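PDB 6IDP: MATE family efflux transporter from Vibrio cholerae, which probably exports drugs and other toxic compounds across the bacterial membrane, in a cycle of proton-dependent conformational changes. Local coordinates for residues Gly51-Ile56 against Leu135-Ser140; Leu309-Cys314 against Ala424-Tyr429; Gly164-Val169 against Ile204-Pro209. All blocks are in the same frame, centred on the assembly; numbering follows the deposited sequence.

How the contacts relate
Following the chain from its N terminus, contact 1 comes first: residues 135-140 on helix 124-156 return to residues 51-56, at the start of helix 54-80, and close a loop of 78 mostly helical residues. Contact 3 opens on the following helix, 161-184, and closes on helix 189-213, a span of only 34 residues. Contact 2 opens last, on helix 303-330, and closes far along helix 379-435. The three loops are in series, neither nested nor crossed. Contacts 1 and 3, about 8 Å apart at their nearest atoms, tie helices of the N-terminal part of the chain; contact 2 ties helices of the C-terminal part, across the chain's centre from contact 1.

Contact 1: Gly51-Ile56 against Leu135-Ser140; sequences GFTMPI and LWWLAS
Trp137 lays one face of its indole against the methyl of Thr53, and this single side chain carries nearly half of the surface buried between residues 51-56 and 135-140. The methyl CG2 of Thr53 stands 3.6 Å above the ring plane, over the middle of the indole, at 3.7 Å from both Trp137 CD2 and CE2. Measured against the six-membered ring the approach is 14° off the normal, so this is a CH-pi contact made squarely on the face. On the threonine, CG2 is anti to the backbone N, which throws the methyl forward and leaves OG1 to bond back to the carbonyl of Ala49 in the preceding helix; a weak second bond joins OG1 to the indole nitrogen of Trp134. With OG1 so engaged, the residue presents its methyl to the Trp137 ring. In this all-helical MATE transporter the contact brings the turn between helix 44-51 and helix 54-80, with the first residues of the latter, against helix 124-156. Trp137 spans the gap: its CG is anti to the backbone N (chi1 -176°), and the ring reaches between backbones whose nearest CA atoms, those of Thr53 and Trp137, are 8.8 Å apart. Ile56, three residues on, adds its CG2 methyl obliquely at the far end of the six-membered ring, 3.6 Å from Trp137 CZ3 and 3.7 Å from Trp137 CH2. Leu109 and Leu116 also pack on Ile56, while the ring of Tyr133 meets that of Trp137 with the planes at about 45°.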
ATOM      1  N   GLY A  51     -10.520 -12.573 -11.446  1.00 70.59           N
ATOM      2  CA  GLY A  51      -9.436 -13.204 -10.717  1.00 70.92           C
ATOM      3  C   GLY A  51      -8.108 -13.163 -11.448  1.00 70.50           C
ATOM      4  O   GLY A  51      -7.056 -13.000 -10.831  1.00 75.51           O
ATOM      5  N   PHE A  52      -8.155 -13.310 -12.768  1.00 70.34           N
ATOM      6  CA  PHE A  52      -6.948 -13.243 -13.587  1.00 71.15           C
ATOM      7  C   PHE A  52      -6.496 -11.801 -13.814  1.00 64.30           C
ATOM      8  O   PHE A  52      -5.469 -11.560 -14.446  1.00 66.63           O
ATOM      9  CB  PHE A  52      -7.172 -13.934 -14.936  1.00 73.74           C
ATOM     10  CG  PHE A  52      -7.180 -15.436 -14.861  1.00 76.53           C
ATOM     11  CD1 PHE A  52      -5.996 -16.153 -14.915  1.00 78.98           C
ATOM     12  CD2 PHE A  52      -8.374 -16.132 -14.752  1.00 82.26           C
ATOM     13  CE1 PHE A  52      -6.003 -17.537 -14.851  1.00 87.06           C
ATOM     14  CE2 PHE A  52      -8.388 -17.513 -14.688  1.00 84.33           C
ATOM     15  CZ  PHE A  52      -7.202 -18.216 -14.740  1.00 86.23           C
ATOM     16  N   THR A  53      -7.266 -10.845 -13.305  1.00 61.43           N
ATOM     17  CA  THR A  53      -6.930  -9.432 -13.453  1.00 63.13           C
ATOM     18  C   THR A  53      -6.203  -8.923 -12.206  1.00 64.22           C
ATOM     19  O   THR A  53      -5.509  -7.908 -12.247  1.00 64.17           O
ATOM     20  CB  THR A  53      -8.191  -8.576 -13.720  1.00 56.51           C
ATOM     21  OG1 THR A  53      -9.019  -9.229 -14.693  1.00 61.64           O
ATOM     22  CG2 THR A  53      -7.812  -7.194 -14.236  1.00 52.12           C
ATOM     23  N   MET A  54      -6.363  -9.643 -11.100  1.00 68.53           N
ATOM     24  CA  MET A  54      -5.691  -9.296  -9.849  1.00 71.93           C
ATOM     25  C   MET A  54      -4.155  -9.230  -9.954  1.00 72.15           C
ATOM     26  O   MET A  54      -3.555  -8.280  -9.450  1.00 73.47           O
ATOM     27  CB  MET A  54      -6.095 -10.279  -8.744  1.00 78.05           C
ATOM     28  CG  MET A  54      -7.543 -10.144  -8.292  1.00 84.07           C
ATOM     29  SD  MET A  54      -7.987  -8.441  -7.890  1.00157.73           S
ATOM     30  CE  MET A  54      -9.614  -8.669  -7.175  1.00103.95           C
ATOM     31  N   PRO A  55      -3.509 -10.221 -10.602  1.00 74.95           N
ATOM     32  CA  PRO A  55      -2.044 -10.126 -10.672  1.00 74.95           C
ATOM     33  C   PRO A  55      -1.546  -8.950 -11.511  1.00 73.73           C
ATOM     34  O   PRO A  55      -0.542  -8.335 -11.150  1.00 75.85           O
ATOM     35  CB  PRO A  55      -1.636 -11.457 -11.314  1.00 79.84           C
ATOM     36  CG  PRO A  55      -2.839 -11.904 -12.058  1.00 77.16           C
ATOM     37  CD  PRO A  55      -3.997 -11.471 -11.217  1.00 76.95           C
ATOM     38  N   ILE A  56      -2.232  -8.639 -12.606  1.00 75.40           N
ATOM     39  CA  ILE A  56      -1.831  -7.518 -13.445  1.00 74.44           C
ATOM     40  C   ILE A  56      -2.095  -6.206 -12.707  1.00 61.63           C
ATOM     41  O   ILE A  56      -1.468  -5.186 -12.989  1.00 59.53           O
ATOM     42  CB  ILE A  56      -2.565  -7.529 -14.813  1.00 95.26           C
ATOM     43  CG1 ILE A  56      -1.711  -6.860 -15.891  1.00 93.68           C
ATOM     44  CG2 ILE A  56      -3.932  -6.872 -14.721  1.00 93.28           C
ATOM     45  CD1 ILE A  56      -0.418  -7.586 -16.177  1.00 95.60           C
ATOM     46  N   LEU A 135      -9.818  -3.441 -21.666  1.00 49.75           N
ATOM     47  CA  LEU A 135      -9.901  -2.115 -22.268  1.00 48.45           C
ATOM     48  C   LEU A 135     -10.407  -1.112 -21.240  1.00 51.60           C
ATOM     49  O   LEU A 135      -9.752  -0.105 -20.959  1.00 45.27           O
ATOM     50  CB  LEU A 135     -10.813  -2.129 -23.496  1.00 47.56           C
ATOM     51  CG  LEU A 135     -10.240  -2.846 -24.719  1.00 50.61           C
ATOM     52  CD1 LEU A 135     -11.252  -2.886 -25.854  1.00 52.53           C
ATOM     53  CD2 LEU A 135      -8.953  -2.171 -25.164  1.00 51.82           C
ATOM     54  N   TRP A 136     -11.570  -1.406 -20.667  1.00 40.83           N
ATOM     55  CA  TRP A 136     -12.147  -0.555 -19.637  1.00 41.64           C
ATOM     56  C   TRP A 136     -11.313  -0.569 -18.361  1.00 43.43           C
ATOM     57  O   TRP A 136     -11.120   0.469 -17.725  1.00 43.64           O
ATOM     58  CB  TRP A 136     -13.578  -0.991 -19.323  1.00 49.02           C
ATOM     59  CG  TRP A 136     -14.521  -0.855 -20.478  1.00 52.96           C
ATOM     60  CD1 TRP A 136     -14.978  -1.857 -21.285  1.00 52.39           C
ATOM     61  CD2 TRP A 136     -15.130   0.352 -20.953  1.00 48.52           C
ATOM     62  NE1 TRP A 136     -15.832  -1.347 -22.233  1.00 53.37           N
ATOM     63  CE2 TRP A 136     -15.942   0.006 -22.050  1.00 51.96           C
ATOM     64  CE3 TRP A 136     -15.065   1.691 -20.558  1.00 50.30           C
ATOM     65  CZ2 TRP A 136     -16.683   0.951 -22.756  1.00 54.38           C
ATOM     66  CZ3 TRP A 136     -15.804   2.627 -21.258  1.00 49.69           C
ATOM     67  CH2 TRP A 136     -16.601   2.253 -22.345  1.00 52.43           C
ATOM     68  N   TRP A 137     -10.815  -1.744 -17.986  1.00 45.11           N
ATOM     69  CA  TRP A 137     -10.125  -1.879 -16.710  1.00 46.03           C
ATOM     70  C   TRP A 137      -8.760  -1.194 -16.697  1.00 36.92           C
ATOM     71  O   TRP A 137      -8.405  -0.549 -15.714  1.00 35.36           O
ATOM     72  CB  TRP A 137      -9.962  -3.352 -16.322  1.00 46.87           C
ATOM     73  CG  TRP A 137      -9.335  -3.470 -14.977  1.00 52.69           C
ATOM     74  CD1 TRP A 137      -9.973  -3.458 -13.773  1.00 55.71           C
ATOM     75  CD2 TRP A 137      -7.936  -3.564 -14.692  1.00 56.51           C
ATOM     76  NE1 TRP A 137      -9.059  -3.557 -12.755  1.00 59.66           N
ATOM     77  CE2 TRP A 137      -7.801  -3.622 -13.292  1.00 56.09           C
ATOM     78  CE3 TRP A 137      -6.786  -3.614 -15.484  1.00 62.13           C
ATOM     79  CZ2 TRP A 137      -6.562  -3.729 -12.667  1.00 57.46           C
ATOM     80  CZ3 TRP A 137      -5.558  -3.719 -14.862  1.00 64.92           C
ATOM     81  CH2 TRP A 137      -5.455  -3.777 -13.468  1.00 60.53           C
ATOM     82  N   LEU A 138      -7.992  -1.347 -17.770  1.00 39.69           N
ATOM     83  CA  LEU A 138      -6.697  -0.677 -17.863  1.00 40.39           C
ATOM     84  C   LEU A 138      -6.882   0.837 -17.872  1.00 41.93           C
ATOM     85  O   LEU A 138      -6.049   1.579 -17.348  1.00 43.58           O
ATOM     86  CB  LEU A 138      -5.929  -1.128 -19.109  1.00 41.04           C
ATOM     87  CG  LEU A 138      -5.219  -2.480 -18.993  1.00 46.98           C
ATOM     88  CD1 LEU A 138      -4.719  -2.956 -20.348  1.00 40.81           C
ATOM     89  CD2 LEU A 138      -4.070  -2.384 -17.998  1.00 42.01           C
ATOM     90  N   ALA A 139      -7.986   1.287 -18.462  1.00 37.94           N
ATOM     91  CA  ALA A 139      -8.329   2.705 -18.471  1.00 33.47           C
ATOM     92  C   ALA A 139      -8.611   3.199 -17.054  1.00 33.03           C
ATOM     93  O   ALA A 139      -8.263   4.322 -16.696  1.00 37.43           O
ATOM     94  CB  ALA A 139      -9.529   2.952 -19.367  1.00 32.99           C
ATOM     95  N   SER A 140      -9.250   2.349 -16.256  1.00 38.79           N
ATOM     96  CA  SER A 140      -9.533   2.661 -14.861  1.00 38.95           C
ATOM     97  C   SER A 140      -8.254   2.633 -14.035  1.00 34.54           C
ATOM     98  O   SER A 140      -8.111   3.387 -13.073  1.00 34.19           O
ATOM     99  CB  SER A 140     -10.554   1.676 -14.279  1.00 35.11           C
ATOM    100  OG  SER A 140      -9.989   0.385 -14.145  1.00 35.91           O
TER

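Contact 2: Leu309-Cys314 against Ala424-Tyr429; sequences LVRIAC and AAWLAY. With OLC ((2R)-2,3-dihydroxypropyl (9Z)-octadec-9-enoate), chain G; OLC ((2R)-2,3-dihydroxypropyl (9Z)-octadec-9-enoate), chain I.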
ATOM      1  N   LEU A 309       9.967  12.497  16.324  1.00 28.17           N
ATOM      2  CA  LEU A 309       8.729  12.106  15.648  1.00 25.50           C
ATOM      3  C   LEU A 309       8.680  10.608  15.341  1.00 32.38           C
ATOM      4  O   LEU A 309       7.626   9.978  15.450  1.00 30.37           O
ATOM      5  CB  LEU A 309       8.550  12.906  14.355  1.00 25.26           C
ATOM      6  CG  LEU A 309       7.282  12.643  13.541  1.00 36.29           C
ATOM      7  CD1 LEU A 309       6.032  12.924  14.366  1.00 32.94           C
ATOM      8  CD2 LEU A 309       7.286  13.473  12.266  1.00 32.06           C
ATOM      9  N   VAL A 310       9.821  10.041  14.957  1.00 29.07           N
ATOM     10  CA  VAL A 310       9.890   8.618  14.653  1.00 29.22           C
ATOM     11  C   VAL A 310       9.657   7.784  15.913  1.00 32.02           C
ATOM     12  O   VAL A 310       8.931   6.788  15.885  1.00 32.97           O
ATOM     13  CB  VAL A 310      11.245   8.242  14.011  1.00 28.83           C
ATOM     14  CG1 VAL A 310      11.428   6.727  13.971  1.00 29.05           C
ATOM     15  CG2 VAL A 310      11.340   8.825  12.608  1.00 23.13           C
ATOM     16  N   ARG A 311      10.261   8.203  17.020  1.00 34.15           N
ATOM     17  CA  ARG A 311      10.079   7.501  18.284  1.00 38.41           C
ATOM     18  C   ARG A 311       8.636   7.615  18.770  1.00 33.44           C
ATOM     19  O   ARG A 311       8.083   6.656  19.306  1.00 28.78           O
ATOM     20  CB  ARG A 311      11.050   8.036  19.340  1.00 39.19           C
ATOM     21  CG  ARG A 311      12.472   7.523  19.162  1.00 44.11           C
ATOM     22  CD  ARG A 311      13.450   8.205  20.103  1.00 45.83           C
ATOM     23  NE  ARG A 311      14.766   7.574  20.058  1.00 55.04           N
ATOM     24  CZ  ARG A 311      15.199   6.683  20.944  1.00 60.48           C
ATOM     25  NH1 ARG A 311      14.423   6.320  21.955  1.00 60.03           N
ATOM     26  NH2 ARG A 311      16.410   6.158  20.822  1.00 64.71           N
ATOM     27  N   ILE A 312       8.033   8.784  18.577  1.00 30.71           N
ATOM     28  CA  ILE A 312       6.615   8.973  18.876  1.00 34.24           C
ATOM     29  C   ILE A 312       5.771   7.999  18.058  1.00 33.15           C
ATOM     30  O   ILE A 312       4.890   7.328  18.592  1.00 32.18           O
ATOM     31  CB  ILE A 312       6.156  10.419  18.590  1.00 33.40           C
ATOM     32  CG1 ILE A 312       6.783  11.388  19.588  1.00 28.90           C
ATOM     33  CG2 ILE A 312       4.638  10.527  18.653  1.00 35.85           C
ATOM     34  CD1 ILE A 312       6.442  12.842  19.319  1.00 29.55           C
ATOM     35  N   ALA A 313       6.063   7.921  16.764  1.00 31.48           N
ATOM     36  CA  ALA A 313       5.363   7.008  15.866  1.00 31.57           C
ATOM     37  C   ALA A 313       5.523   5.554  16.300  1.00 30.89           C
ATOM     38  O   ALA A 313       4.563   4.783  16.270  1.00 26.40           O
ATOM     39  CB  ALA A 313       5.863   7.189  14.440  1.00 23.00           C
ATOM     40  N   CYS A 314       6.736   5.181  16.696  1.00 29.99           N
ATOM     41  CA  CYS A 314       7.004   3.814  17.130  1.00 30.01           C
ATOM     42  C   CYS A 314       6.274   3.492  18.428  1.00 31.18           C
ATOM     43  O   CYS A 314       5.782   2.378  18.607  1.00 37.24           O
ATOM     44  CB  CYS A 314       8.507   3.584  17.303  1.00 25.51           C
ATOM     45  SG  CYS A 314       9.423   3.449  15.751  1.00 30.52           S
ATOM     46  N   ALA A 424      15.007  -6.167  13.863  1.00 34.60           N
ATOM     47  CA  ALA A 424      16.049  -5.978  12.861  1.00 32.20           C
ATOM     48  C   ALA A 424      15.890  -4.648  12.132  1.00 28.51           C
ATOM     49  O   ALA A 424      16.875  -3.981  11.815  1.00 32.96           O
ATOM     50  CB  ALA A 424      16.037  -7.125  11.864  1.00 32.23           C
ATOM     51  N   ALA A 425      14.644  -4.274  11.860  1.00 27.76           N
ATOM     52  CA  ALA A 425      14.349  -3.042  11.139  1.00 27.95           C
ATOM     53  C   ALA A 425      14.769  -1.823  11.954  1.00 30.18           C
ATOM     54  O   ALA A 425      15.350  -0.878  11.421  1.00 30.77           O
ATOM     55  CB  ALA A 425      12.869  -2.971  10.798  1.00 19.55           C
ATOM     56  N   TRP A 426      14.468  -1.859  13.247  1.00 26.66           N
ATOM     57  CA  TRP A 426      14.842  -0.789  14.158  1.00 30.26           C
ATOM     58  C   TRP A 426      16.362  -0.644  14.259  1.00 36.38           C
ATOM     59  O   TRP A 426      16.879   0.468  14.348  1.00 28.94           O
ATOM     60  CB  TRP A 426      14.235  -1.033  15.544  1.00 26.54           C
ATOM     61  CG  TRP A 426      14.789  -0.121  16.594  1.00 29.55           C
ATOM     62  CD1 TRP A 426      15.701  -0.439  17.556  1.00 31.02           C
ATOM     63  CD2 TRP A 426      14.472   1.262  16.782  1.00 31.56           C
ATOM     64  NE1 TRP A 426      15.969   0.659  18.335  1.00 37.26           N
ATOM     65  CE2 TRP A 426      15.228   1.717  17.879  1.00 33.61           C
ATOM     66  CE3 TRP A 426      13.623   2.160  16.127  1.00 35.90           C
ATOM     67  CZ2 TRP A 426      15.160   3.032  18.338  1.00 33.48           C
ATOM     68  CZ3 TRP A 426      13.557   3.465  16.584  1.00 35.19           C
ATOM     69  CH2 TRP A 426      14.320   3.888  17.678  1.00 30.27           C
ATOM     70  N   LEU A 427      17.067  -1.771  14.243  1.00 33.86           N
ATOM     71  CA  LEU A 427      18.526  -1.767  14.299  1.00 36.48           C
ATOM     72  C   LEU A 427      19.137  -1.201  13.021  1.00 34.45           C
ATOM     73  O   LEU A 427      20.131  -0.472  13.064  1.00 34.94           O
ATOM     74  CB  LEU A 427      19.060  -3.182  14.541  1.00 26.26           C
ATOM     75  CG  LEU A 427      18.776  -3.781  15.920  1.00 33.89           C
ATOM     76  CD1 LEU A 427      19.264  -5.221  15.994  1.00 35.87           C
ATOM     77  CD2 LEU A 427      19.424  -2.935  17.001  1.00 34.43           C
ATOM     78  N   ALA A 428      18.539  -1.552  11.886  1.00 27.05           N
ATOM     79  CA  ALA A 428      18.997  -1.075  10.585  1.00 28.99           C
ATOM     80  C   ALA A 428      18.789   0.433  10.452  1.00 29.71           C
ATOM     81  O   ALA A 428      19.622   1.137   9.884  1.00 27.87           O
ATOM     82  CB  ALA A 428      18.278  -1.809   9.468  1.00 22.54           C
ATOM     83  N   TYR A 429      17.663   0.912  10.973  1.00 28.81           N
ATOM     84  CA  TYR A 429      17.371   2.339  11.019  1.00 26.71           C
ATOM     85  C   TYR A 429      18.397   3.086  11.863  1.00 32.47           C
ATOM     86  O   TYR A 429      18.846   4.172  11.495  1.00 31.23           O
ATOM     87  CB  TYR A 429      15.966   2.572  11.575  1.00 21.90           C
ATOM     88  CG  TYR A 429      15.692   3.990  12.041  1.00 24.75           C
ATOM     89  CD1 TYR A 429      15.786   5.063  11.165  1.00 27.62           C
ATOM     90  CD2 TYR A 429      15.316   4.249  13.353  1.00 22.16           C
ATOM     91  CE1 TYR A 429      15.529   6.359  11.585  1.00 22.99           C
ATOM     92  CE2 TYR A 429      15.056   5.539  13.786  1.00 31.33           C
ATOM     93  CZ  TYR A 429      15.164   6.591  12.895  1.00 26.98           C
ATOM     94  OH  TYR A 429      14.906   7.875  13.317  1.00 26.51           O
TER
HETATM   95  C18 OLC G 506       9.357  -4.833  18.628  1.00 53.50           C
HETATM   96  C10 OLC G 506      11.196   3.723  20.246  1.00 30.91           C
HETATM   97  C9  OLC G 506      11.176   4.530  21.327  1.00 34.69           C
HETATM   98  C17 OLC G 506      10.704  -4.590  17.986  1.00 54.38           C
HETATM   99  C11 OLC G 506      11.745   2.318  20.375  1.00 44.54           C
HETATM  100  C16 OLC G 506      10.815  -3.140  17.562  1.00 46.67           C
HETATM  101  C12 OLC G 506      11.345   1.477  19.180  1.00 42.41           C
HETATM  102  C15 OLC G 506      11.300  -2.286  18.715  1.00 43.29           C
HETATM  103  C13 OLC G 506      11.804   0.051  19.402  1.00 40.09           C
HETATM  104  C14 OLC G 506      11.286  -0.832  18.288  1.00 42.46           C
HETATM  105  C18 OLC I 508      20.418  -7.566  11.941  1.00 60.48           C
HETATM  106  C17 OLC I 508      19.855  -6.541  10.981  1.00 57.17           C
HETATM  107  C11 OLC I 508      23.826  -3.493  15.016  1.00 63.34           C
HETATM  108  C16 OLC I 508      20.334  -5.164  11.381  1.00 56.84           C
HETATM  109  C12 OLC I 508      23.272  -4.551  14.087  1.00 61.89           C
HETATM  110  C15 OLC I 508      21.835  -5.092  11.212  1.00 60.54           C
HETATM  111  C13 OLC I 508      23.625  -4.196  12.658  1.00 64.50           C
HETATM  112  C14 OLC I 508      22.366  -3.849  11.892  1.00 62.06           C
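Val310 and Tyr429 reach toward each other from opposite directions between two membrane helices of the MATE fold that run antiparallel, their segment axes 176° apart in direction and 13.6 Å apart at closest approach. At that spacing the interval is bridged mainly by the aromatic side chains of Trp426 and Tyr429 and by Arg311, with a lipid chain alongside. The apolar contacts come first: Val310 CG1 meets the ring obliquely, 3.8 Å from Tyr429 CE2. The Tyr429 hydroxyl OH rests against Val310 CB and CG1, 3.7 Å from the latter. The sulfur of Cys314 approaches the indole of Trp426 obliquely, with SG 4.2 Å from CZ3, a sulfur-aromatic contact in which the sulfur stands well away from the ring normal. Ile365 and Met369 of helix 360-375 cover Cys314 as well.

Arg311 also touches Trp426 at long van der Waals distance. The extended side chain places Arg311 NH2 4.2 Å from Trp426 CZ2 at the indole edge, near the ring plane; the guanidinium stands 83° to the indole and turns a face to that edge.

The lipid contacts complete the group. The oleoyl chain of the monoolein in chain G runs along one face of Trp426, where C12 is 3.9 Å from CE3, and its C9 lies 3.8 Å from Arg311 NH1.

Contact 3: Gly164-Val169 against Ile204-Pro209; sequences GTLMMV and IAIVAP. With OLC ((2R)-2,3-dihydroxypropyl (9Z)-octadec-9-enoate), chain K.
Leu166 lies obliquely across Ile206 and Val207, one methyl on each, and almost all of the contact between residues 164-169 and 204-209 is this apolar packing. Leu166 CD1 makes the closest approach, 3.6 Å from Val207 CB, with the valine CG2 a little further away. The other methyl, Leu166 CD2, is 3.9 Å from Ile206 CG2. Because Ile206 CG2 is anti to its own backbone N, this branch makes the nearest approach to the leucine, the end of the CG1 arm being only slightly further off. The CA atoms of Leu166 and Val207 are 8.1 Å apart, the closest pair of the two segments. Tyr151 and Tyr150 of helix 124-156 extend the packing round Leu166 and Val207 respectively.

Backbone hydrogen bonding distinguishes the two helices. Val169 N bonds to Thr165 O at 3.1 Å, whereas helix 189-213 kinks at Pro209, which has no N-H for Ala205 O.

Lipid borders the second helix: Ala205 O lies 3.7 Å from C15 of the monoolein of chain K, and Ala205 CB is 3.8 Å from its C17. The two helices follow each other in the chain, joined by a short link, and pack as neighbouring helices of the all-helical MATE transmembrane bundle.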
ATOM      1  N   GLY A 164      -7.290  12.524   1.546  1.00 32.00           N
ATOM      2  CA  GLY A 164      -8.093  11.695   2.426  1.00 31.50           C
ATOM      3  C   GLY A 164      -9.577  11.896   2.189  1.00 38.67           C
ATOM      4  O   GLY A 164     -10.345  10.937   2.099  1.00 35.61           O
ATOM      5  N   THR A 165      -9.977  13.157   2.074  1.00 42.58           N
ATOM      6  CA  THR A 165     -11.369  13.509   1.833  1.00 39.91           C
ATOM      7  C   THR A 165     -11.848  12.990   0.480  1.00 37.87           C
ATOM      8  O   THR A 165     -12.950  12.454   0.368  1.00 40.04           O
ATOM      9  CB  THR A 165     -11.569  15.037   1.907  1.00 39.27           C
ATOM     10  OG1 THR A 165     -11.359  15.477   3.254  1.00 40.72           O
ATOM     11  CG2 THR A 165     -12.974  15.426   1.472  1.00 43.68           C
ATOM     12  N   LEU A 166     -11.011  13.137  -0.542  1.00 32.14           N
ATOM     13  CA  LEU A 166     -11.386  12.721  -1.890  1.00 35.48           C
ATOM     14  C   LEU A 166     -11.454  11.203  -2.032  1.00 35.05           C
ATOM     15  O   LEU A 166     -12.219  10.690  -2.847  1.00 32.59           O
ATOM     16  CB  LEU A 166     -10.417  13.299  -2.919  1.00 31.29           C
ATOM     17  CG  LEU A 166     -10.609  14.784  -3.237  1.00 41.66           C
ATOM     18  CD1 LEU A 166      -9.707  15.205  -4.381  1.00 41.02           C
ATOM     19  CD2 LEU A 166     -12.066  15.087  -3.559  1.00 44.45           C
ATOM     20  N   MET A 167     -10.655  10.488  -1.246  1.00 36.48           N
ATOM     21  CA  MET A 167     -10.739   9.031  -1.229  1.00 39.05           C
ATOM     22  C   MET A 167     -12.107   8.600  -0.716  1.00 37.76           C
ATOM     23  O   MET A 167     -12.678   7.628  -1.205  1.00 41.37           O
ATOM     24  CB  MET A 167      -9.627   8.421  -0.372  1.00 37.03           C
ATOM     25  CG  MET A 167      -8.248   8.518  -0.996  1.00 32.22           C
ATOM     26  SD  MET A 167      -6.931   8.037   0.140  1.00 48.64           S
ATOM     27  CE  MET A 167      -7.179   6.267   0.214  1.00 53.42           C
ATOM     28  N   MET A 168     -12.634   9.331   0.259  1.00 36.33           N
ATOM     29  CA  MET A 168     -13.975   9.060   0.758  1.00 38.83           C
ATOM     30  C   MET A 168     -15.016   9.362  -0.314  1.00 41.28           C
ATOM     31  O   MET A 168     -15.943   8.581  -0.528  1.00 47.42           O
ATOM     32  CB  MET A 168     -14.265   9.873   2.023  1.00 41.41           C
ATOM     33  CG  MET A 168     -13.329   9.561   3.182  1.00 50.84           C
ATOM     34  SD  MET A 168     -14.052   9.854   4.813  1.00103.73           S
ATOM     35  CE  MET A 168     -14.117  11.642   4.860  1.00 66.51           C
ATOM     36  N   VAL A 169     -14.846  10.491  -0.995  1.00 39.93           N
ATOM     37  CA  VAL A 169     -15.792  10.923  -2.018  1.00 42.58           C
ATOM     38  C   VAL A 169     -15.856   9.944  -3.188  1.00 42.31           C
ATOM     39  O   VAL A 169     -16.940   9.542  -3.610  1.00 39.39           O
ATOM     40  CB  VAL A 169     -15.438  12.326  -2.548  1.00 41.96           C
ATOM     41  CG1 VAL A 169     -16.325  12.690  -3.728  1.00 40.11           C
ATOM     42  CG2 VAL A 169     -15.575  13.355  -1.437  1.00 40.78           C
ATOM     43  N   ILE A 204     -10.149  13.400 -10.041  1.00 30.97           N
ATOM     44  CA  ILE A 204      -9.120  14.116 -10.784  1.00 32.88           C
ATOM     45  C   ILE A 204      -9.584  15.529 -11.123  1.00 32.28           C
ATOM     46  O   ILE A 204      -8.831  16.494 -10.977  1.00 26.75           O
ATOM     47  CB  ILE A 204      -8.737  13.372 -12.079  1.00 32.28           C
ATOM     48  CG1 ILE A 204      -7.932  12.116 -11.745  1.00 26.60           C
ATOM     49  CG2 ILE A 204      -7.927  14.272 -13.003  1.00 33.48           C
ATOM     50  CD1 ILE A 204      -7.496  11.332 -12.960  1.00 27.12           C
ATOM     51  N   ALA A 205     -10.836  15.641 -11.557  1.00 30.61           N
ATOM     52  CA  ALA A 205     -11.415  16.930 -11.910  1.00 36.29           C
ATOM     53  C   ALA A 205     -11.428  17.894 -10.723  1.00 33.42           C
ATOM     54  O   ALA A 205     -11.412  19.108 -10.906  1.00 32.15           O
ATOM     55  CB  ALA A 205     -12.824  16.743 -12.455  1.00 25.84           C
ATOM     56  N   ILE A 206     -11.456  17.348  -9.511  1.00 31.26           N
ATOM     57  CA  ILE A 206     -11.507  18.170  -8.306  1.00 33.90           C
ATOM     58  C   ILE A 206     -10.115  18.535  -7.783  1.00 32.74           C
ATOM     59  O   ILE A 206      -9.871  19.682  -7.410  1.00 35.93           O
ATOM     60  CB  ILE A 206     -12.299  17.465  -7.182  1.00 38.67           C
ATOM     61  CG1 ILE A 206     -13.770  17.324  -7.578  1.00 36.51           C
ATOM     62  CG2 ILE A 206     -12.187  18.238  -5.876  1.00 39.18           C
ATOM     63  CD1 ILE A 206     -14.613  16.593  -6.557  1.00 31.81           C
ATOM     64  N   VAL A 207      -9.203  17.566  -7.767  1.00 34.70           N
ATOM     65  CA  VAL A 207      -7.909  17.767  -7.117  1.00 34.52           C
ATOM     66  C   VAL A 207      -6.913  18.543  -7.986  1.00 35.33           C
ATOM     67  O   VAL A 207      -6.087  19.293  -7.464  1.00 29.14           O
ATOM     68  CB  VAL A 207      -7.276  16.412  -6.697  1.00 26.07           C
ATOM     69  CG1 VAL A 207      -6.850  15.592  -7.910  1.00 25.86           C
ATOM     70  CG2 VAL A 207      -6.102  16.638  -5.752  1.00 22.41           C
ATOM     71  N   ALA A 208      -7.004  18.380  -9.303  1.00 33.22           N
ATOM     72  CA  ALA A 208      -6.044  18.994 -10.214  1.00 31.52           C
ATOM     73  C   ALA A 208      -6.089  20.530 -10.205  1.00 35.65           C
ATOM     74  O   ALA A 208      -5.036  21.167 -10.171  1.00 37.36           O
ATOM     75  CB  ALA A 208      -6.246  18.465 -11.633  1.00 30.30           C
ATOM     76  N   PRO A 209      -7.292  21.137 -10.242  1.00 35.73           N
ATOM     77  CA  PRO A 209      -7.268  22.605 -10.164  1.00 34.84           C
ATOM     78  C   PRO A 209      -6.834  23.124  -8.795  1.00 38.52           C
ATOM     79  O   PRO A 209      -6.279  24.219  -8.710  1.00 33.99           O
ATOM     80  CB  PRO A 209      -8.720  23.000 -10.462  1.00 38.44           C
ATOM     81  CG  PRO A 209      -9.525  21.782 -10.152  1.00 38.90           C
ATOM     82  CD  PRO A 209      -8.649  20.628 -10.515  1.00 32.48           C
TER
HETATM   83  C18 OLC K 510     -17.425  17.197 -10.817  1.00 56.74           C
HETATM   84  C17 OLC K 510     -16.314  17.948 -11.519  1.00 56.56           C
HETATM   85  C16 OLC K 510     -16.125  19.306 -10.877  1.00 50.01           C
HETATM   86  C12 OLC K 510     -13.259  23.344 -10.781  1.00 52.86           C
HETATM   87  C15 OLC K 510     -14.983  20.034 -11.551  1.00 49.95           C
HETATM   88  C13 OLC K 510     -13.607  22.087 -11.551  1.00 49.57           C
HETATM   89  C14 OLC K 510     -14.704  21.335 -10.828  1.00 47.89           C